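Alpha-/beta-galactoside alpha-2,3-sialyltransferase (Photobacterium phosphoreum, PDB 2ZWI) probably transfers sialic acid from a CMP-linked donor to galactosides in an alpha-2,3 linkage, and carries bound CMP and a zinc ion in this crystal. Local coordinates at residues Y121-L126 with E132-L137; N158-S163 with Y170-A175; I177-L182 with S186-I191. All coordinates share one frame; numbering follows the deposited sequence. Where two conformers were deposited one is given.

Contacts 1, 2 and 3 follow one another along the chain without overlap and lie on the same side of the chain's centre, near the end of the parallel sheet where strands 168-172 and 195-197 run side by side. Contact 1 joins helix 114-125 to helix 128-147, contact 2 brings the end of helix 156-159 onto strand 168-172, and contact 3 packs the loop after that strand against helix 185-191. The centres of contacts 1 and 2 are about 14 Å apart without touching, whereas the centre of contact 3 is about 11 Å from each of the other centres. Contact 3 touches both, joining the crossover helices to that end of the sheet in the N-terminal half of a GT-B fold.

Contact 1: Y121-L126 with E132-L137; sequences YDFSRL and EYKISL
On the helix turn that presents Phe123 and Leu126 to Lys134 and Ile135, Ser124 OG is held by three bonds, one to Tyr121 O and two from Arg125. It donates to Tyr121 O one turn back (OG to O 2.7 Å), and it receives Arg125 side-on, NH2 at 3.1 Å and NE at 3.3 Å from the same Ser124 OG. Both nitrogens keep the serine oxygen close to the guanidinium plane, which fixes that group's rotation and lays NE over one face of the Tyr121 ring, toward its rim. This cluster holds the far side of the turn, while the side facing helix 128-147 is apolar. Phe123 has CG anti to the backbone N (chi1 -175°), a torsion that carries the ring out to the second helix. There Ile135 CD1 meets the edge of the ring, 4.0 Å from Phe123 CZ, the two side chains crossing at about a right angle. Lys134 slides past the same ring in the opposite direction, with its CD 4.2 Å from Phe123 CE1. CD and CE of Lys134 also meet one methyl of Leu126, the side chains again crossing at about a right angle. Leu126 CD2 is 3.5 Å from Lys134 CE, although Leu126 was modelled in two conformers, so this touch is less certain. No hydrogen bond crosses between the two segments. Nearer the turn, Gln131 NE2 bonds Leu126 O, and Phe123 also packs on Ile156 and Glu157 of helix 156-159. Two consecutive helices joined by a short turn lie here in the long crossover between the parallel strands 104-110 and 168-172 of this GT-B sialyltransferase.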
loop_
_atom_site.group_PDB
_atom_site.type_symbol
_atom_site.label_atom_id
_atom_site.label_comp_id
_atom_site.label_asym_id
_atom_site.label_seq_id
_atom_site.Cartn_x
_atom_site.Cartn_y
_atom_site.Cartn_z
ATOM N N TYR A 121 4.678 4.895 14.413
ATOM C CA TYR A 121 4.123 5.263 15.708
ATOM C C TYR A 121 5.002 4.744 16.847
ATOM O O TYR A 121 5.358 5.492 17.757
ATOM C CB TYR A 121 2.689 4.759 15.882
ATOM C CG TYR A 121 2.101 5.207 17.198
ATOM C CD1 TYR A 121 1.524 6.470 17.317
ATOM C CD2 TYR A 121 2.161 4.398 18.329
ATOM C CE1 TYR A 121 1.011 6.914 18.518
ATOM C CE2 TYR A 121 1.627 4.837 19.561
ATOM C CZ TYR A 121 1.056 6.098 19.633
ATOM O OH TYR A 121 0.527 6.568 20.817
ATOM N N ASP A 122 5.355 3.466 16.776
ATOM C CA ASP A 122 6.184 2.831 17.793
ATOM C C ASP A 122 7.532 3.545 17.924
ATOM O O ASP A 122 7.967 3.874 19.025
ATOM C CB ASP A 122 6.367 1.340 17.487
ATOM C CG ASP A 122 5.118 0.504 17.812
ATOM O OD1 ASP A 122 4.314 0.911 18.671
ATOM O OD2 ASP A 122 4.953 -0.582 17.211
ATOM N N PHE A 123 8.161 3.812 16.787
ATOM C CA PHE A 123 9.431 4.521 16.734
ATOM C C PHE A 123 9.326 5.917 17.355
ATOM O O PHE A 123 10.258 6.363 18.029
ATOM C CB PHE A 123 9.918 4.592 15.285
ATOM C CG PHE A 123 11.281 5.200 15.120
ATOM C CD1 PHE A 123 12.426 4.401 15.169
ATOM C CD2 PHE A 123 11.421 6.568 14.877
ATOM C CE1 PHE A 123 13.700 4.972 15.011
ATOM C CE2 PHE A 123 12.679 7.137 14.713
ATOM C CZ PHE A 123 13.822 6.339 14.787
ATOM N N SER A 124 8.198 6.596 17.127
ATOM C CA SER A 124 7.954 7.939 17.669
ATOM C C SER A 124 7.820 7.956 19.193
ATOM O O SER A 124 7.965 9.010 19.803
ATOM C CB SER A 124 6.703 8.579 17.048
ATOM O OG SER A 124 5.525 8.143 17.694
ATOM N N ARG A 125 7.520 6.804 19.792
ATOM C CA ARG A 125 7.424 6.689 21.267
ATOM C C ARG A 125 8.800 6.665 21.927
ATOM O O ARG A 125 8.922 6.937 23.134
ATOM C CB ARG A 125 6.660 5.419 21.693
ATOM C CG ARG A 125 5.210 5.267 21.181
ATOM C CD ARG A 125 4.295 6.381 21.641
ATOM N NE ARG A 125 4.358 7.498 20.705
ATOM C CZ ARG A 125 3.664 8.627 20.812
ATOM N NH1 ARG A 125 2.828 8.820 21.834
ATOM N NH2 ARG A 125 3.812 9.569 19.890
ATOM N N LEU A 126 9.828 6.324 21.146
ATOM C CA LEU A 126 11.203 6.252 21.648
ATOM C C LEU A 126 11.688 7.632 22.064
ATOM O O LEU A 126 11.313 8.625 21.447
ATOM C CB LEU A 126 12.138 5.677 20.580
ATOM C CG LEU A 126 12.302 4.163 20.428
ATOM C CD1 LEU A 126 11.059 3.482 19.901
ATOM C CD2 LEU A 126 13.457 3.895 19.502
ATOM N N GLU A 132 17.632 9.066 17.404
ATOM C CA GLU A 132 18.854 9.512 16.732
ATOM C C GLU A 132 19.918 8.423 16.710
ATOM O O GLU A 132 20.640 8.277 15.722
ATOM C CB GLU A 132 19.432 10.736 17.416
ATOM C CG GLU A 132 18.611 11.991 17.235
ATOM C CD GLU A 132 19.208 13.145 17.985
ATOM O OE1 GLU A 132 20.408 13.061 18.358
ATOM O OE2 GLU A 132 18.494 14.133 18.217
ATOM N N TYR A 133 20.020 7.672 17.807
ATOM C CA TYR A 133 20.998 6.587 17.888
ATOM C C TYR A 133 20.701 5.475 16.881
ATOM O O TYR A 133 21.590 5.065 16.132
ATOM C CB TYR A 133 21.102 6.021 19.308
ATOM C CG TYR A 133 22.104 4.887 19.414
ATOM C CD1 TYR A 133 23.463 5.116 19.196
ATOM C CD2 TYR A 133 21.690 3.581 19.704
ATOM C CE1 TYR A 133 24.398 4.087 19.278
ATOM C CE2 TYR A 133 22.630 2.530 19.793
ATOM C CZ TYR A 133 23.978 2.804 19.575
ATOM O OH TYR A 133 24.919 1.805 19.648
ATOM N N LYS A 134 19.454 5.006 16.855
ATOM C CA LYS A 134 19.039 3.978 15.898
ATOM C C LYS A 134 19.289 4.429 14.449
ATOM O O LYS A 134 19.768 3.646 13.619
ATOM C CB LYS A 134 17.567 3.613 16.109
ATOM C CG LYS A 134 17.296 2.842 17.401
ATOM C CD LYS A 134 15.849 2.345 17.432
ATOM C CE LYS A 134 15.611 1.294 18.531
ATOM N NZ LYS A 134 16.473 0.091 18.362
ATOM N N ILE A 135 18.981 5.697 14.177
ATOM C CA ILE A 135 19.264 6.327 12.891
ATOM C C ILE A 135 20.771 6.366 12.567
ATOM O O ILE A 135 21.168 6.046 11.445
ATOM C CB ILE A 135 18.619 7.725 12.797
ATOM C CG1 ILE A 135 17.110 7.585 12.530
ATOM C CG2 ILE A 135 19.276 8.569 11.701
ATOM C CD1 ILE A 135 16.324 8.827 12.874
ATOM N N SER A 136 21.596 6.734 13.547
ATOM C CA SER A 136 23.056 6.738 13.361
ATOM C C SER A 136 23.592 5.374 12.914
ATOM O O SER A 136 24.567 5.304 12.166
ATOM C CB SER A 136 23.783 7.202 14.635
ATOM O OG SER A 136 23.873 6.156 15.596
ATOM N N LEU A 137 22.954 4.301 13.372
ATOM C CA LEU A 137 23.357 2.948 12.998
ATOM C C LEU A 137 22.890 2.526 11.605
ATOM O O LEU A 137 23.449 1.600 11.030
ATOM C CB LEU A 137 22.874 1.935 14.050
ATOM C CG LEU A 137 23.431 2.076 15.481
ATOM C CD1 LEU A 137 22.758 1.100 16.431
ATOM C CD2 LEU A 137 24.935 1.859 15.484
#

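Contact 2: N158-S163 with Y170-A175; sequences NIYGFS and YHMLRA
Tyr170 reaches from strand 168-172 across to the loop that follows helix 156-159. Its CB points toward that loop, and CG is set anti to its own carbonyl carbon (chi1 -73°), which brings the ring against the edge of Tyr160. CD1 touches CD1 of Tyr160 at 3.6 Å, the latter lying over one face of the Tyr170 ring near its rim. The two ring planes meet at 56° with centroids 5.1 Å apart, an oblique pair. Farther out, CE1 passes near Tyr160 CD1 and Ile159 O, CE2 lies near Tyr160 O, and CZ near Tyr160 CA. At the tip Tyr170 OH donates to Ile159 O at 2.7 Å, tilted out of the carbonyl plane. Tyr160 is the first residue to leave helical geometry, so a strand side chain takes up a carbonyl at the helix end, in the loop through which the chain returns to strand 168-172 of the N-terminal Rossmann-like domain. The same hydroxyl accepts from Phe162 N at 3.1 Å, with an N-H...O angle of 161°, and lies at the edge of the Phe162 ring, Phe162 CB being 3.5 Å from Tyr170 OH. Two strand positions on, Met172 gives a Met-aromatic contact: SD sits 5.4 Å from the centroid of the Tyr160 ring, oblique to it, while CE comes to 3.8 Å from Tyr160 OH. That hydroxyl is itself hydrogen-bonded to Asp111 OD1, and Tyr160 also packs on Glu116 and Leu120 of helix 114-125.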
loop_
_atom_site.group_PDB
_atom_site.type_symbol
_atom_site.label_atom_id
_atom_site.label_comp_id
_atom_site.label_asym_id
_atom_site.label_seq_id
_atom_site.Cartn_x
_atom_site.Cartn_y
_atom_site.Cartn_z
ATOM N N ASN A 158 16.026 1.582 9.191
ATOM C CA ASN A 158 16.650 0.905 8.047
ATOM C C ASN A 158 15.865 1.059 6.763
ATOM O O ASN A 158 16.411 1.505 5.750
ATOM C CB ASN A 158 16.863 -0.589 8.348
ATOM C CG ASN A 158 18.009 -0.829 9.320
ATOM O OD1 ASN A 158 18.741 0.090 9.666
ATOM N ND2 ASN A 158 18.171 -2.074 9.753
ATOM N N ILE A 159 14.585 0.695 6.807
ATOM C CA ILE A 159 13.734 0.763 5.611
ATOM C C ILE A 159 13.559 2.199 5.107
ATOM O O ILE A 159 13.503 2.411 3.904
ATOM C CB ILE A 159 12.388 0.008 5.786
ATOM C CG1 ILE A 159 11.458 0.716 6.785
ATOM C CG2 ILE A 159 12.651 -1.436 6.215
ATOM C CD1 ILE A 159 10.108 0.029 6.974
ATOM N N TYR A 160 13.523 3.175 6.018
ATOM C CA TYR A 160 13.499 4.584 5.605
ATOM C C TYR A 160 14.888 5.248 5.533
ATOM O O TYR A 160 14.995 6.486 5.484
ATOM C CB TYR A 160 12.524 5.405 6.471
ATOM C CG TYR A 160 11.057 5.122 6.194
ATOM C CD1 TYR A 160 10.465 5.520 4.993
ATOM C CD2 TYR A 160 10.259 4.470 7.135
ATOM C CE1 TYR A 160 9.112 5.263 4.725
ATOM C CE2 TYR A 160 8.902 4.223 6.889
ATOM C CZ TYR A 160 8.336 4.623 5.676
ATOM O OH TYR A 160 7.003 4.376 5.415
ATOM N N GLY A 161 15.950 4.438 5.498
ATOM C CA GLY A 161 17.304 4.975 5.616
ATOM C C GLY A 161 18.185 4.884 4.380
ATOM O O GLY A 161 19.386 5.167 4.461
ATOM N N PHE A 162 17.598 4.512 3.241
ATOM C CA PHE A 162 18.369 4.259 2.009
ATOM C C PHE A 162 18.853 5.520 1.291
ATOM O O PHE A 162 19.829 5.453 0.532
ATOM C CB PHE A 162 17.563 3.406 1.016
ATOM C CG PHE A 162 17.520 1.938 1.348
ATOM C CD1 PHE A 162 18.259 1.025 0.602
ATOM C CD2 PHE A 162 16.717 1.465 2.394
ATOM C CE1 PHE A 162 18.223 -0.342 0.896
ATOM C CE2 PHE A 162 16.665 0.102 2.698
ATOM C CZ PHE A 162 17.417 -0.806 1.951
ATOM N N SER A 163 18.179 6.660 1.495
ATOM C CA SER A 163 18.624 7.914 0.844
ATOM C C SER A 163 20.025 8.368 1.313
ATOM O O SER A 163 20.656 9.228 0.681
ATOM C CB SER A 163 17.586 9.031 0.990
ATOM O OG SER A 163 17.633 9.627 2.281
ATOM N N TYR A 170 10.808 8.020 -1.353
ATOM C CA TYR A 170 9.821 7.254 -0.575
ATOM C C TYR A 170 8.432 7.743 -0.930
ATOM O O TYR A 170 8.044 8.875 -0.599
ATOM C CB TYR A 170 10.065 7.385 0.927
ATOM C CG TYR A 170 11.282 6.617 1.369
ATOM C CD1 TYR A 170 11.215 5.230 1.533
ATOM C CD2 TYR A 170 12.493 7.252 1.584
ATOM C CE1 TYR A 170 12.309 4.508 1.900
ATOM C CE2 TYR A 170 13.626 6.523 1.974
ATOM C CZ TYR A 170 13.515 5.146 2.122
ATOM O OH TYR A 170 14.585 4.384 2.503
ATOM N N HIS A 171 7.692 6.895 -1.628
ATOM C CA HIS A 171 6.310 7.198 -1.953
ATOM C C HIS A 171 5.458 6.730 -0.777
ATOM O O HIS A 171 5.383 5.528 -0.495
ATOM C CB HIS A 171 5.926 6.494 -3.235
ATOM C CG HIS A 171 6.822 6.819 -4.393
ATOM N ND1 HIS A 171 6.419 7.614 -5.441
ATOM C CD2 HIS A 171 8.095 6.452 -4.669
ATOM C CE1 HIS A 171 7.398 7.721 -6.321
ATOM N NE2 HIS A 171 8.427 7.021 -5.878
ATOM N N MET A 172 4.848 7.673 -0.066
ATOM C CA MET A 172 4.186 7.337 1.191
ATOM C C MET A 172 2.670 7.471 1.154
ATOM O O MET A 172 2.121 8.429 0.607
ATOM C CB MET A 172 4.735 8.195 2.334
ATOM C CG MET A 172 6.241 8.042 2.600
ATOM S SD MET A 172 6.738 9.006 4.048
ATOM C CE MET A 172 5.998 8.008 5.355
ATOM N N LEU A 173 2.002 6.515 1.784
ATOM C CA LEU A 173 0.564 6.579 1.987
ATOM C C LEU A 173 0.149 7.909 2.571
ATOM O O LEU A 173 -0.804 8.524 2.107
ATOM C CB LEU A 173 0.132 5.460 2.929
ATOM C CG LEU A 173 -0.749 4.313 2.452
ATOM C CD1 LEU A 173 -1.007 4.272 0.945
ATOM C CD2 LEU A 173 -0.248 2.988 3.007
ATOM N N ARG A 174 0.876 8.349 3.595
ATOM C CA ARG A 174 0.571 9.608 4.252
ATOM C C ARG A 174 1.883 10.299 4.589
ATOM O O ARG A 174 2.405 10.152 5.693
ATOM C CB ARG A 174 -0.279 9.376 5.526
ATOM C CG ARG A 174 -1.732 8.930 5.286
ATOM C CD ARG A 174 -2.594 10.050 4.633
ATOM N NE ARG A 174 -2.675 11.252 5.466
ATOM C CZ ARG A 174 -3.637 11.496 6.349
ATOM N NH1 ARG A 174 -4.631 10.644 6.508
ATOM N NH2 ARG A 174 -3.607 12.608 7.064
ATOM N N ALA A 175 2.419 11.035 3.615
ATOM C CA ALA A 175 3.634 11.818 3.796
ATOM C C ALA A 175 3.510 12.836 4.949
ATOM O O ALA A 175 4.511 13.228 5.543
ATOM C CB ALA A 175 3.997 12.526 2.490
#

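Contact 3: I177-L182 with S186-I191; sequences IFETNL and SLKRVI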
loop_
_atom_site.group_PDB
_atom_site.type_symbol
_atom_site.label_atom_id
_atom_site.label_comp_id
_atom_site.label_asym_id
_atom_site.label_seq_id
_atom_site.Cartn_x
_atom_site.Cartn_y
_atom_site.Cartn_z
ATOM N N ILE A 177 2.455 12.341 7.847
ATOM C CA ILE A 177 2.755 11.730 9.147
ATOM C C ILE A 177 3.791 12.575 9.921
ATOM O O ILE A 177 3.728 12.673 11.146
ATOM C CB ILE A 177 3.214 10.237 9.015
ATOM C CG1 ILE A 177 3.276 9.535 10.389
ATOM C CG2 ILE A 177 4.558 10.125 8.268
ATOM C CD1 ILE A 177 1.923 9.388 11.107
ATOM N N PHE A 178 4.714 13.202 9.192
ATOM C CA PHE A 178 5.750 14.043 9.798
ATOM C C PHE A 178 5.247 15.423 10.215
ATOM O O PHE A 178 6.022 16.231 10.743
ATOM C CB PHE A 178 6.956 14.174 8.863
ATOM C CG PHE A 178 7.629 12.863 8.559
ATOM C CD1 PHE A 178 8.418 12.229 9.519
ATOM C CD2 PHE A 178 7.475 12.261 7.318
ATOM C CE1 PHE A 178 9.048 11.016 9.246
ATOM C CE2 PHE A 178 8.094 11.042 7.034
ATOM C CZ PHE A 178 8.878 10.411 8.006
ATOM N N GLU A 179 3.963 15.687 9.989
ATOM C CA GLU A 179 3.333 16.936 10.414
ATOM C C GLU A 179 2.230 16.708 11.446
ATOM O O GLU A 179 1.406 17.593 11.672
ATOM C CB GLU A 179 2.789 17.726 9.216
ATOM C CG GLU A 179 3.796 18.671 8.579
ATOM C CD GLU A 179 4.902 17.938 7.851
ATOM O OE1 GLU A 179 4.591 16.995 7.086
ATOM O OE2 GLU A 179 6.085 18.303 8.046
ATOM N N THR A 180 2.226 15.533 12.078
ATOM C CA THR A 180 1.274 15.234 13.156
ATOM C C THR A 180 1.916 15.518 14.520
ATOM O O THR A 180 3.010 16.082 14.582
ATOM C CB THR A 180 0.780 13.767 13.089
ATOM O OG1 THR A 180 1.898 12.874 13.208
ATOM C CG2 THR A 180 0.043 13.500 11.769
ATOM N N ASN A 181 1.241 15.136 15.605
ATOM C CA ASN A 181 1.801 15.286 16.960
ATOM C C ASN A 181 2.887 14.260 17.284
ATOM O O ASN A 181 3.515 14.335 18.340
ATOM C CB ASN A 181 0.705 15.213 18.035
ATOM C CG ASN A 181 -0.239 16.413 18.007
ATOM O OD1 ASN A 181 0.180 17.554 17.794
ATOM N ND2 ASN A 181 -1.525 16.152 18.230
ATOM N N LEU A 182 3.110 13.293 16.396
ATOM C CA LEU A 182 4.143 12.280 16.650
ATOM C C LEU A 182 5.538 12.912 16.572
ATOM O O LEU A 182 5.828 13.608 15.598
ATOM C CB LEU A 182 4.028 11.124 15.649
ATOM C CG LEU A 182 2.704 10.355 15.538
ATOM C CD1 LEU A 182 2.973 9.052 14.809
ATOM C CD2 LEU A 182 2.083 10.081 16.897
ATOM N N SER A 186 13.615 13.458 14.167
ATOM C CA SER A 186 14.846 12.712 13.877
ATOM C C SER A 186 14.839 12.026 12.507
ATOM O O SER A 186 15.821 12.099 11.769
ATOM C CB SER A 186 15.104 11.685 14.970
ATOM O OG SER A 186 15.302 12.344 16.210
ATOM N N LEU A 187 13.728 11.370 12.179
ATOM C CA LEU A 187 13.575 10.667 10.895
ATOM C C LEU A 187 13.293 11.626 9.742
ATOM O O LEU A 187 13.799 11.430 8.627
ATOM C CB LEU A 187 12.473 9.604 10.981
ATOM C CG LEU A 187 12.239 8.703 9.759
ATOM C CD1 LEU A 187 13.512 7.973 9.317
ATOM C CD2 LEU A 187 11.131 7.708 10.070
ATOM N N LYS A 188 12.487 12.652 10.020
ATOM C CA LYS A 188 12.156 13.681 9.030
ATOM C C LYS A 188 13.429 14.292 8.434
ATOM O O LYS A 188 13.533 14.463 7.209
ATOM C CB LYS A 188 11.249 14.761 9.655
ATOM C CG LYS A 188 10.884 15.955 8.757
ATOM C CD LYS A 188 10.125 15.540 7.496
ATOM C CE LYS A 188 9.533 16.760 6.794
ATOM N NZ LYS A 188 8.810 16.405 5.539
ATOM N N ARG A 189 14.403 14.594 9.295
ATOM C CA ARG A 189 15.673 15.166 8.851
ATOM C C ARG A 189 16.389 14.293 7.840
ATOM O O ARG A 189 17.057 14.806 6.959
ATOM C CB ARG A 189 16.607 15.420 10.029
ATOM C CG ARG A 189 16.543 16.839 10.574
ATOM C CD ARG A 189 17.753 17.131 11.464
ATOM N NE ARG A 189 17.983 16.028 12.386
ATOM C CZ ARG A 189 17.489 15.968 13.619
ATOM N NH1 ARG A 189 16.757 16.968 14.103
ATOM N NH2 ARG A 189 17.757 14.913 14.373
ATOM N N VAL A 190 16.278 12.978 7.993
ATOM C CA VAL A 190 16.888 12.039 7.063
ATOM C C VAL A 190 16.218 12.105 5.674
ATOM O O VAL A 190 16.910 12.164 4.644
ATOM C CB VAL A 190 16.871 10.602 7.626
ATOM C CG1 VAL A 190 17.560 9.641 6.676
ATOM C CG2 VAL A 190 17.528 10.568 9.020
ATOM N N ILE A 191 14.887 12.142 5.648
ATOM C CA ILE A 191 14.155 11.971 4.388
ATOM C C ILE A 191 13.308 13.154 3.866
ATOM O O ILE A 191 12.572 12.990 2.898
ATOM C CB ILE A 191 13.284 10.676 4.429
ATOM C CG1 ILE A 191 12.372 10.674 5.662
ATOM C CG2 ILE A 191 14.183 9.439 4.389
ATOM C CD1 ILE A 191 11.493 9.406 5.803
HETATM O O HOH W 1 5.770 15.696 5.236
#
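Phe178 wedges its ring against Leu187, Lys188 and Ile191 of helix 185-191. Leu187 CG meets the ring at its edge, 4.0 Å from Phe178 CE1. Ile191 CD1 comes to 3.6 Å from Phe178 CZ, its side chain crossing that of the phenylalanine at about a right angle. CG1 of Ile191 takes the position between the backbone N and the carbonyl carbon (chi1 54°), which turns its CD1 methyl to the ring. Lys188 lies against the start of the phenylalanine, its CD 3.7 Å from Phe178 CB. On one face of the ring, toward the rim, sits Ile177 CG2 from the loop itself, and Met172 of strand 168-172 also packs against Phe178. The charged ends meet more loosely: Lys188 NZ and Glu179 OE2 are 4.2 Å apart, beyond a salt bridge. A water makes the link instead, giving a bond to Glu179 OE1 at 2.5 Å and accepting one from Lys188 NZ at 3.1 Å. Lys188 was modelled in two conformers, so the bridge is tentative. Back in the loop, Thr180 OG1 donates to Ile177 O at 2.8 Å, and Leu182 N gives a weak bond to Thr180 OG1. These tie the end of the short 3-10 turn to the loop that leads into the helix. Leu182 goes on to touch Tyr121 and Arg125. Here the loop leaving strand 168-172 folds back onto helix 185-191, which is the helical part of a beta-alpha-beta crossover to strand 195-197 at the edge of the parallel sheet.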